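PDB 3DWV: glutathione peroxidase-like protein from Trypanosoma brucei, which probably reduces hydroperoxides with electrons from tryparedoxin, acting as a glutathione peroxidase-type enzyme of the trypanosome's thiol-dependent peroxide defence. Local coordinates for residues Asn40-Gln43 with His44-Ser47; Tyr65-Ala68 with Thr69-Asn73; Tyr130-Met133 with Lys134-Lys137; Asp173-Glu176 with Lys177-Leu181. The protein carries 1 engineered substitution. All coordinates share one frame; numbering follows the deposited sequence. Where two conformers were deposited one is given.

Contact 1 (Asn40-Gln43 with His44-Ser47)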
loop_
_atom_site.group_PDB
_atom_site.type_symbol
_atom_site.label_atom_id
_atom_site.label_comp_id
_atom_site.label_asym_id
_atom_site.label_seq_id
_atom_site.Cartn_x
_atom_site.Cartn_y
_atom_site.Cartn_z
ATOM N N ASN A 40 -3.630 -14.823 -5.057
ATOM C CA ASN A 40 -2.508 -15.073 -5.952
ATOM C C ASN A 40 -1.725 -13.782 -6.238
ATOM O O ASN A 40 -1.937 -13.105 -7.241
ATOM C CB ASN A 40 -2.977 -15.706 -7.269
ATOM C CG ASN A 40 -1.855 -16.327 -8.081
ATOM O OD1 ASN A 40 -2.062 -16.922 -9.143
ATOM N ND2 ASN A 40 -0.633 -16.226 -7.582
ATOM N N LEU A 41 -0.818 -13.480 -5.324
ATOM C CA LEU A 41 0.033 -12.307 -5.411
ATOM C C LEU A 41 1.080 -12.517 -6.502
ATOM O O LEU A 41 1.510 -11.653 -7.249
ATOM C CB LEU A 41 0.711 -12.064 -4.075
ATOM C CG LEU A 41 1.480 -10.773 -3.840
ATOM C CD1 LEU A 41 0.498 -9.611 -3.779
ATOM C CD2 LEU A 41 2.275 -10.818 -2.553
ATOM N N VAL A 42 1.561 -13.767 -6.632
ATOM C CA VAL A 42 2.621 -13.960 -7.626
ATOM C C VAL A 42 2.115 -13.728 -9.040
ATOM O O VAL A 42 2.931 -13.589 -9.999
ATOM C CB VAL A 42 3.212 -15.369 -7.456
ATOM C CG1 VAL A 42 2.315 -16.360 -8.168
ATOM C CG2 VAL A 42 4.648 -15.452 -7.980
ATOM N N GLN A 43 0.797 -13.645 -9.258
ATOM C CA GLN A 43 0.298 -13.338 -10.611
ATOM C C GLN A 43 0.897 -12.029 -11.119
ATOM O O GLN A 43 1.123 -11.869 -12.320
ATOM C CB GLN A 43 -1.221 -13.270 -10.662
ATOM C CG GLN A 43 -1.865 -11.982 -10.149
ATOM C CD GLN A 43 -3.378 -12.079 -10.170
ATOM O OE1 GLN A 43 -4.039 -11.929 -11.209
ATOM N NE2 GLN A 43 -3.989 -12.347 -9.007
ATOM N N HIS A 44 1.191 -11.119 -10.185
ATOM C CA HIS A 44 1.739 -9.817 -10.507
ATOM C C HIS A 44 3.234 -9.815 -10.726
ATOM O O HIS A 44 3.757 -8.757 -11.098
ATOM C CB HIS A 44 1.355 -8.803 -9.397
ATOM C CG HIS A 44 -0.135 -8.760 -9.201
ATOM N ND1 HIS A 44 -1.029 -8.405 -10.199
ATOM C CD2 HIS A 44 -0.883 -9.060 -8.111
ATOM C CE1 HIS A 44 -2.267 -8.476 -9.714
ATOM N NE2 HIS A 44 -2.205 -8.873 -8.448
ATOM N N LYS A 45 3.941 -10.932 -10.527
ATOM C CA LYS A 45 5.392 -10.909 -10.725
ATOM C C LYS A 45 5.781 -10.671 -12.176
ATOM O O LYS A 45 5.116 -11.185 -13.113
ATOM C CB LYS A 45 5.883 -12.255 -10.168
ATOM C CG LYS A 45 7.391 -12.440 -10.268
ATOM C CD LYS A 45 7.760 -13.843 -9.783
ATOM C CE LYS A 45 9.223 -13.993 -9.467
ATOM N NZ LYS A 45 9.488 -15.086 -8.495
ATOM N N GLY A 46 6.827 -9.901 -12.480
ATOM C CA GLY A 46 7.186 -9.672 -13.884
ATOM C C GLY A 46 6.789 -8.296 -14.395
ATOM O O GLY A 46 7.192 -7.805 -15.466
ATOM N N SER A 47 5.949 -7.614 -13.623
ATOM C CA SER A 47 5.489 -6.276 -13.909
ATOM C C SER A 47 5.543 -5.491 -12.606
ATOM O O SER A 47 5.380 -6.113 -11.561
ATOM C CB SER A 47 4.040 -6.297 -14.385
ATOM O OG SER A 47 3.994 -6.735 -15.727
#
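Two successive backbone bonds knit this short turn: Lys45 N donates to Val42 O over 2.9 Å, and His44 N donates to Leu41 O over 3.0 Å. Both span three residues, the spacing of a 3-10 helix. A third bond is made by a side chain, Gln43 NE2 donating a hydrogen bond to Asn40 O at 2.8 Å with the acceptor close to the plane of the Gln43 amide. That bond fixes the amide, which lies stacked beside the imidazole of His44 with planes 10° apart. Gln43 CG rests over the middle of the same ring, 3.5 Å from its centroid and only 6° off the normal, a CH-pi contact. Gln43 reaches this place because its CG is folded between the backbone N and the carbonyl carbon (chi1 79°). The polar end of the imidazole is held by Tyr39, whose OH bonds to His44 NE2. Further out, Val42 CG2 meets Lys45 CD at 3.9 Å, a looser aliphatic contact on the surface. A type II turn then runs from His44 to Ser47, with Gly46 supplying the positive phi at its third position and bonding through its backbone to Arg157. Leu41 and His44 both lean on Leu83 of strand 81-86, so the turn sits against one outer strand of the sheet just before strand 49-54.

Contact 2 (Tyr65-Ala68 with Thr69-Asn73). Unlike the reference sequence in segment 69-73: Thr70 (reference Ala).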
loop_
_atom_site.group_PDB
_atom_site.type_symbol
_atom_site.label_atom_id
_atom_site.label_comp_id
_atom_site.label_asym_id
_atom_site.label_seq_id
_atom_site.Cartn_x
_atom_site.Cartn_y
_atom_site.Cartn_z
ATOM N N TYR A 65 -5.925 8.885 -3.015
ATOM C CA TYR A 65 -6.904 8.207 -3.859
ATOM C C TYR A 65 -6.776 8.558 -5.339
ATOM O O TYR A 65 -6.899 7.697 -6.246
ATOM C CB TYR A 65 -8.333 8.575 -3.404
ATOM C CG TYR A 65 -9.404 8.056 -4.349
ATOM C CD1 TYR A 65 -9.863 6.752 -4.175
ATOM C CD2 TYR A 65 -9.997 8.801 -5.380
ATOM C CE1 TYR A 65 -10.845 6.228 -5.004
ATOM C CE2 TYR A 65 -10.951 8.276 -6.205
ATOM C CZ TYR A 65 -11.372 6.981 -6.009
ATOM O OH TYR A 65 -12.339 6.519 -6.849
ATOM N N GLU A 66 -6.688 9.842 -5.631
ATOM C CA GLU A 66 -6.671 10.310 -7.010
ATOM C C GLU A 66 -5.430 9.767 -7.710
ATOM O O GLU A 66 -5.496 9.281 -8.830
ATOM C CB GLU A 66 -6.653 11.825 -7.117
ATOM C CG GLU A 66 -7.849 12.603 -6.606
ATOM C CD GLU A 66 -7.490 14.082 -6.477
ATOM O OE1 GLU A 66 -7.467 14.789 -7.510
ATOM O OE2 GLU A 66 -7.205 14.513 -5.342
ATOM N N THR A 67 -4.304 9.864 -6.998
ATOM C CA THR A 67 -3.029 9.406 -7.552
ATOM C C THR A 67 -3.063 7.912 -7.836
ATOM O O THR A 67 -2.755 7.530 -8.966
ATOM C CB THR A 67 -1.867 9.733 -6.612
ATOM O OG1 THR A 67 -1.780 11.162 -6.565
ATOM C CG2 THR A 67 -0.551 9.266 -7.203
ATOM N N ALA A 68 -3.438 7.120 -6.846
ATOM C CA ALA A 68 -3.492 5.646 -7.066
ATOM C C ALA A 68 -4.424 5.325 -8.225
ATOM O O ALA A 68 -4.119 4.455 -9.034
ATOM C CB ALA A 68 -3.987 4.891 -5.841
ATOM N N THR A 69 -5.583 5.971 -8.335
ATOM C CA THR A 69 -6.556 5.565 -9.358
ATOM C C THR A 69 -6.073 5.966 -10.744
ATOM O O THR A 69 -6.175 5.211 -11.732
ATOM C CB THR A 69 -7.905 6.221 -9.033
ATOM O OG1 THR A 69 -8.396 5.691 -7.761
ATOM C CG2 THR A 69 -8.934 5.932 -10.108
ATOM N N THR A 70 -5.558 7.203 -10.796
ATOM C CA THR A 70 -4.966 7.670 -12.039
ATOM C C THR A 70 -3.881 6.731 -12.551
ATOM O O THR A 70 -3.894 6.387 -13.739
ATOM C CB THR A 70 -4.334 9.059 -11.861
ATOM O OG1 THR A 70 -5.401 9.967 -11.499
ATOM C CG2 THR A 70 -3.705 9.505 -13.183
ATOM N N LEU A 71 -2.952 6.312 -11.666
ATOM C CA LEU A 71 -1.855 5.460 -12.152
ATOM C C LEU A 71 -2.380 4.092 -12.540
ATOM O O LEU A 71 -1.986 3.543 -13.588
ATOM C CB LEU A 71 -0.768 5.275 -11.095
ATOM C CG LEU A 71 0.047 6.522 -10.746
ATOM C CD1 LEU A 71 0.815 6.379 -9.434
ATOM C CD2 LEU A 71 0.978 6.833 -11.898
ATOM N N TYR A 72 -3.238 3.521 -11.725
ATOM C CA TYR A 72 -3.882 2.253 -12.053
ATOM C C TYR A 72 -4.509 2.246 -13.435
ATOM O O TYR A 72 -4.269 1.376 -14.290
ATOM C CB TYR A 72 -4.957 1.982 -10.982
ATOM C CG TYR A 72 -5.631 0.651 -11.208
ATOM C CD1 TYR A 72 -4.925 -0.543 -11.092
ATOM C CD2 TYR A 72 -6.972 0.613 -11.550
ATOM C CE1 TYR A 72 -5.522 -1.778 -11.293
ATOM C CE2 TYR A 72 -7.584 -0.627 -11.754
ATOM C CZ TYR A 72 -6.865 -1.791 -11.631
ATOM O OH TYR A 72 -7.529 -2.974 -11.852
ATOM N N ASN A 73 -5.359 3.247 -13.721
ATOM C CA ASN A 73 -6.090 3.257 -14.991
ATOM C C ASN A 73 -5.169 3.582 -16.154
ATOM O O ASN A 73 -5.341 3.070 -17.268
ATOM C CB ASN A 73 -7.253 4.261 -14.924
ATOM C CG ASN A 73 -8.413 3.769 -14.065
ATOM O OD1 ASN A 73 -8.674 2.553 -14.011
ATOM N ND2 ASN A 73 -9.078 4.727 -13.423
#
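Thr69 OG1 returns to the backbone one turn earlier, donating to Tyr65 O at 2.9 Å, while Thr69 N binds the same oxygen. The two donors come from opposite faces of the carbonyl plane, so one acceptor is gripped twice. The hydroxyl gets there because OG1 lies beside its own backbone N and opposite the carbonyl carbon (chi1 -65°), which aims it down the helix toward the preceding turn. Thr70, which differs from the reference sequence (alanine there), adopts the same rotamer and repeats the pattern: its OG1 is 2.8 Å from Glu66 O, and its N approaches that oxygen from the other face. The phenol of Tyr65 extends with CG trans to the backbone N (chi1 172°), which leans the ring forward, beside the carbonyl carbon, so that Thr69 OG1 lies over one face. OG1 stands 3.6 Å above the ring plane, displaced toward its rim. On the inner side the contact becomes apolar: in the conformer given, Thr67 CG2 lies alongside Leu71 CD1 at 3.9 Å, while the Thr67 hydroxyl bonds to Gly63 O. Leu71 reaches Leu50, and Thr67 and Ala68 reach Tyr52, whereas Tyr72 packs on Thr81 and Val82. Helix 64-75 therefore spans strands 49-54 and 81-86, the beta-alpha-beta unit of a thioredoxin-like fold, with the Tyr65 side chain about 11 Å from that of Cys58, the predicted active-site residue.

Contact 3 (Tyr130-Met133 with Lys134-Lys137)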
loop_
_atom_site.group_PDB
_atom_site.type_symbol
_atom_site.label_atom_id
_atom_site.label_comp_id
_atom_site.label_asym_id
_atom_site.label_seq_id
_atom_site.Cartn_x
_atom_site.Cartn_y
_atom_site.Cartn_z
ATOM N N TYR A 130 4.392 -6.059 5.458
ATOM C CA TYR A 130 4.639 -4.652 5.795
ATOM C C TYR A 130 5.973 -4.524 6.531
ATOM O O TYR A 130 6.785 -3.611 6.321
ATOM C CB TYR A 130 3.416 -4.046 6.566
ATOM C CG TYR A 130 2.596 -3.320 5.521
ATOM C CD1 TYR A 130 1.674 -4.000 4.740
ATOM C CD2 TYR A 130 2.785 -1.967 5.309
ATOM C CE1 TYR A 130 0.943 -3.350 3.772
ATOM C CE2 TYR A 130 2.048 -1.326 4.321
ATOM C CZ TYR A 130 1.119 -2.009 3.549
ATOM O OH TYR A 130 0.371 -1.378 2.575
ATOM N N GLU A 131 6.262 -5.443 7.459
ATOM C CA GLU A 131 7.561 -5.408 8.146
ATOM C C GLU A 131 8.674 -5.495 7.132
ATOM O O GLU A 131 9.669 -4.740 7.263
ATOM C CB GLU A 131 7.609 -6.517 9.207
ATOM C CG GLU A 131 6.536 -6.091 10.259
ATOM C CD GLU A 131 6.956 -4.843 11.005
ATOM O OE1 GLU A 131 7.614 -5.114 12.055
ATOM O OE2 GLU A 131 6.728 -3.622 10.730
ATOM N N TYR A 132 8.468 -6.357 6.144
ATOM C CA TYR A 132 9.498 -6.389 5.081
ATOM C C TYR A 132 9.595 -5.121 4.259
ATOM O O TYR A 132 10.711 -4.620 4.011
ATOM C CB TYR A 132 9.170 -7.607 4.191
ATOM C CG TYR A 132 9.980 -7.657 2.896
ATOM C CD1 TYR A 132 11.355 -7.917 2.884
ATOM C CD2 TYR A 132 9.338 -7.443 1.686
ATOM C CE1 TYR A 132 12.059 -7.960 1.680
ATOM C CE2 TYR A 132 10.015 -7.469 0.492
ATOM C CZ TYR A 132 11.374 -7.726 0.505
ATOM O OH TYR A 132 12.005 -7.744 -0.721
ATOM N N MET A 133 8.480 -4.566 3.737
ATOM C CA MET A 133 8.573 -3.376 2.892
ATOM C C MET A 133 9.089 -2.189 3.696
ATOM O O MET A 133 9.911 -1.397 3.206
ATOM C CB MET A 133 7.180 -3.047 2.305
ATOM C CG MET A 133 6.711 -4.087 1.306
ATOM S SD MET A 133 5.197 -3.601 0.434
ATOM C CE MET A 133 4.025 -3.226 1.731
ATOM N N LYS A 134 8.637 -2.058 4.963
ATOM C CA LYS A 134 9.053 -0.918 5.794
ATOM C C LYS A 134 10.524 -0.942 6.124
ATOM O O LYS A 134 11.194 0.112 6.225
ATOM C CB LYS A 134 8.242 -0.914 7.104
ATOM C CG LYS A 134 6.762 -0.550 6.911
ATOM C CD LYS A 134 5.925 -1.136 8.053
ATOM C CE LYS A 134 6.160 -0.431 9.364
ATOM N NZ LYS A 134 5.349 -1.046 10.468
ATOM N N LYS A 135 11.071 -2.159 6.336
ATOM C CA LYS A 135 12.496 -2.134 6.685
ATOM C C LYS A 135 13.290 -2.016 5.389
ATOM O O LYS A 135 14.391 -1.427 5.426
ATOM C CB LYS A 135 12.920 -3.315 7.533
ATOM C CG LYS A 135 12.904 -4.672 6.854
ATOM C CD LYS A 135 13.990 -5.558 7.457
ATOM C CE LYS A 135 13.963 -6.945 6.829
ATOM N NZ LYS A 135 12.588 -7.512 6.953
ATOM N N THR A 136 12.753 -2.522 4.278
ATOM C CA THR A 136 13.501 -2.325 3.015
ATOM C C THR A 136 13.545 -0.848 2.637
ATOM O O THR A 136 14.604 -0.333 2.237
ATOM C CB THR A 136 12.895 -3.147 1.875
ATOM O OG1 THR A 136 12.884 -4.515 2.290
ATOM C CG2 THR A 136 13.751 -3.034 0.615
ATOM N N LYS A 137 12.408 -0.176 2.739
ATOM C CA LYS A 137 12.319 1.259 2.389
ATOM C C LYS A 137 11.732 1.975 3.602
ATOM O O LYS A 137 10.506 2.148 3.737
ATOM C CB LYS A 137 11.500 1.527 1.133
ATOM C CG LYS A 137 11.959 0.723 -0.075
ATOM C CD LYS A 137 13.323 1.111 -0.576
ATOM C CE LYS A 137 13.577 2.517 -0.999
ATOM N NZ LYS A 137 15.014 2.522 -1.516
#
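Lys134 NZ meets Glu131 OE2 at 2.9 Å in a salt bridge spaced three residues along helix 128-136, the ammonium arriving nearly in line with the carboxylate C-O bond. Glu131 starts out away from Lys134 but folds back at its second torsion (chi2 -68°), and Lys134 bends at its third, so the two ends are brought together. On its way the lysine chain runs close over the carbonyl of Tyr130, its CD 3.1 Å from Tyr130 O. The well-packed side of the contact continues where Met133 CE sits 3.5 Å above the plane of the Tyr130 ring, over its centre. Both residues also press on Ile51 and Phe153 of the sheet, which places this face of the helix in the protein interior. At the C-terminal turn, Tyr132 O takes two bonds from Thr136, 2.8 Å from OG1 and 2.9 Å from N, the donors entering from opposite faces of the carbonyl plane. The threonine hydroxyl also lies over the ring of Tyr132, 3.6 Å above its plane and near the rim, while Phe29 meets the same ring. The other side is looser: Lys135 is exposed and deposited in two conformers, and in the one given its NZ lies at the edge of the Tyr132 ring, near the ring plane. Lys134, by contrast, is buried, and its ammonium has further acceptors in Val121 O and Asn122 OD1. Three oxygen partners, one of them anionic, probably keep it charged and tie the helix to the 121-122 loop.

Contact 4 (Asp173-Glu176 with Lys177-Leu181)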
loop_
_atom_site.group_PDB
_atom_site.type_symbol
_atom_site.label_atom_id
_atom_site.label_comp_id
_atom_site.label_asym_id
_atom_site.label_seq_id
_atom_site.Cartn_x
_atom_site.Cartn_y
_atom_site.Cartn_z
ATOM N N ASP A 173 5.917 12.469 -9.895
ATOM C CA ASP A 173 6.989 11.957 -9.044
ATOM C C ASP A 173 7.021 10.434 -9.088
ATOM O O ASP A 173 8.055 9.806 -9.060
ATOM C CB ASP A 173 6.792 12.401 -7.595
ATOM C CG ASP A 173 7.235 13.843 -7.378
ATOM O OD1 ASP A 173 7.935 14.420 -8.240
ATOM O OD2 ASP A 173 6.865 14.392 -6.310
ATOM N N ILE A 174 5.856 9.835 -9.153
ATOM C CA ILE A 174 5.825 8.366 -9.101
ATOM C C ILE A 174 6.183 7.857 -10.484
ATOM O O ILE A 174 6.959 6.918 -10.625
ATOM C CB ILE A 174 4.466 7.888 -8.552
ATOM C CG1 ILE A 174 4.214 8.278 -7.098
ATOM C CG2 ILE A 174 4.336 6.385 -8.680
ATOM C CD1 ILE A 174 3.015 7.675 -6.394
ATOM N N GLU A 175 5.655 8.482 -11.526
ATOM C CA GLU A 175 6.041 8.169 -12.899
ATOM C C GLU A 175 7.547 8.215 -13.147
ATOM O O GLU A 175 8.062 7.344 -13.875
ATOM C CB GLU A 175 5.305 9.144 -13.848
ATOM C CG GLU A 175 3.867 8.711 -14.086
ATOM C CD GLU A 175 3.170 9.606 -15.094
ATOM O OE1 GLU A 175 3.560 10.796 -15.260
ATOM O OE2 GLU A 175 2.218 9.131 -15.739
ATOM N N GLU A 176 8.288 9.175 -12.584
ATOM C CA GLU A 176 9.747 9.213 -12.743
ATOM C C GLU A 176 10.393 7.855 -12.441
ATOM O O GLU A 176 11.298 7.403 -13.144
ATOM C CB GLU A 176 10.380 10.261 -11.834
ATOM C CG GLU A 176 9.750 11.627 -11.794
ATOM C CD GLU A 176 9.581 12.269 -13.155
ATOM O OE1 GLU A 176 8.526 12.065 -13.804
ATOM O OE2 GLU A 176 10.493 12.999 -13.595
ATOM N N LYS A 177 9.905 7.190 -11.391
ATOM C CA LYS A 177 10.381 5.878 -10.976
ATOM C C LYS A 177 9.700 4.731 -11.732
ATOM O O LYS A 177 10.329 3.718 -12.114
ATOM C CB LYS A 177 10.129 5.633 -9.488
ATOM C CG LYS A 177 10.636 6.678 -8.516
ATOM C CD LYS A 177 12.007 7.194 -8.912
ATOM C CE LYS A 177 12.508 8.187 -7.853
ATOM N NZ LYS A 177 13.621 8.993 -8.395
ATOM N N LEU A 178 8.388 4.821 -11.939
ATOM C CA LEU A 178 7.624 3.716 -12.525
ATOM C C LEU A 178 7.860 3.507 -14.019
ATOM O O LEU A 178 7.920 2.360 -14.490
ATOM C CB LEU A 178 6.151 3.979 -12.275
ATOM C CG LEU A 178 5.119 3.074 -12.941
ATOM C CD1 LEU A 178 5.278 1.628 -12.510
ATOM C CD2 LEU A 178 3.709 3.564 -12.601
ATOM N N ILE A 179 7.951 4.560 -14.799
ATOM C CA ILE A 179 8.056 4.348 -16.267
ATOM C C ILE A 179 9.265 3.543 -16.669
ATOM O O ILE A 179 9.133 2.639 -17.513
ATOM C CB ILE A 179 8.019 5.755 -16.936
ATOM C CG1 ILE A 179 6.588 6.349 -16.879
ATOM C CG2 ILE A 179 8.665 5.745 -18.303
ATOM C CD1 ILE A 179 6.538 7.796 -17.312
ATOM N N PRO A 180 10.454 3.808 -16.131
ATOM C CA PRO A 180 11.561 2.908 -16.433
ATOM C C PRO A 180 11.260 1.462 -16.026
ATOM O O PRO A 180 11.862 0.576 -16.661
ATOM C CB PRO A 180 12.693 3.438 -15.548
ATOM C CG PRO A 180 12.373 4.885 -15.342
ATOM C CD PRO A 180 10.883 4.924 -15.276
ATOM N N LEU A 181 10.438 1.187 -15.024
ATOM C CA LEU A 181 10.175 -0.177 -14.585
ATOM C C LEU A 181 9.231 -0.856 -15.539
ATOM O O LEU A 181 9.269 -2.048 -15.727
ATOM C CB LEU A 181 9.489 -0.170 -13.216
ATOM C CG LEU A 181 10.502 0.108 -12.097
ATOM C CD1 LEU A 181 9.803 0.236 -10.755
ATOM C CD2 LEU A 181 11.575 -0.975 -12.090
#
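Helix 171-181, which packs on the sheet of the thioredoxin-like fold close to the C-terminus, is bent where Pro180 follows Glu176 at i+4. Proline has no N-H to give, and Glu176 O meets the ring carbon Pro180 CD at 3.3 Å in place of a donor. The turn just before is regular: Ile179 N bonds to Glu175 O at 2.9 Å in a nearly straight geometry (173°). Earlier still, Ile174 O takes Leu178 N at 2.9 Å, and Lys177 N in a weak, strongly bent bond of 3.1 Å. The side chain of Ile179 stays close to this backbone: its CG1 points back along the helix, beside its own N (chi1 -73°), which lets CD1 touch Glu175 CB at 3.9 Å. Lys177 begins in the same sense, its first torsion (chi1 -53°) placing CG 4.1 Å from Asp173 O; the chain then turns at the second torsion, and its aliphatic part runs over Phe165 and Leu154. Ile174 and Leu178 project toward the interior, Ile174 onto Thr67 and Leu71 and Leu178 onto Tyr75 and Leu154. Glu176 lies at the surface and is modelled in two conformers. Buried Glu175 is different in kind, for its OE2 receives a salt bridge from Lys74 and makes a hydrogen bond with Tyr75 OH. These two partners on helix 64-75 satisfy OE2 and probably stabilise the negative charge, so a buried salt bridge joins the two helices beside their apolar interface.

How the contacts relate
Contacts 2 and 4 pack directly, their centres 14 Å apart: Leu71 CD1 meets Ile174 CG2 at 3.6 Å and Leu71 CD2 meets Glu175 CG at 4.1 Å, which joins two helices on one side of the sheet. Contact 3 lies on the opposite side of the chain's centre from contact 2, about 23 Å between centres, and reaches strand 49-54 through Ile51, whereas contact 2 uses Leu50 and Tyr52. This is the three-layer alpha-beta-alpha sandwich. Contact 1 touches none of the others, coming closest to contact 4 at about 6 Å between nearest atoms. Among the four, contact 2 approaches Cys58, known to form a disulfide with Cys106.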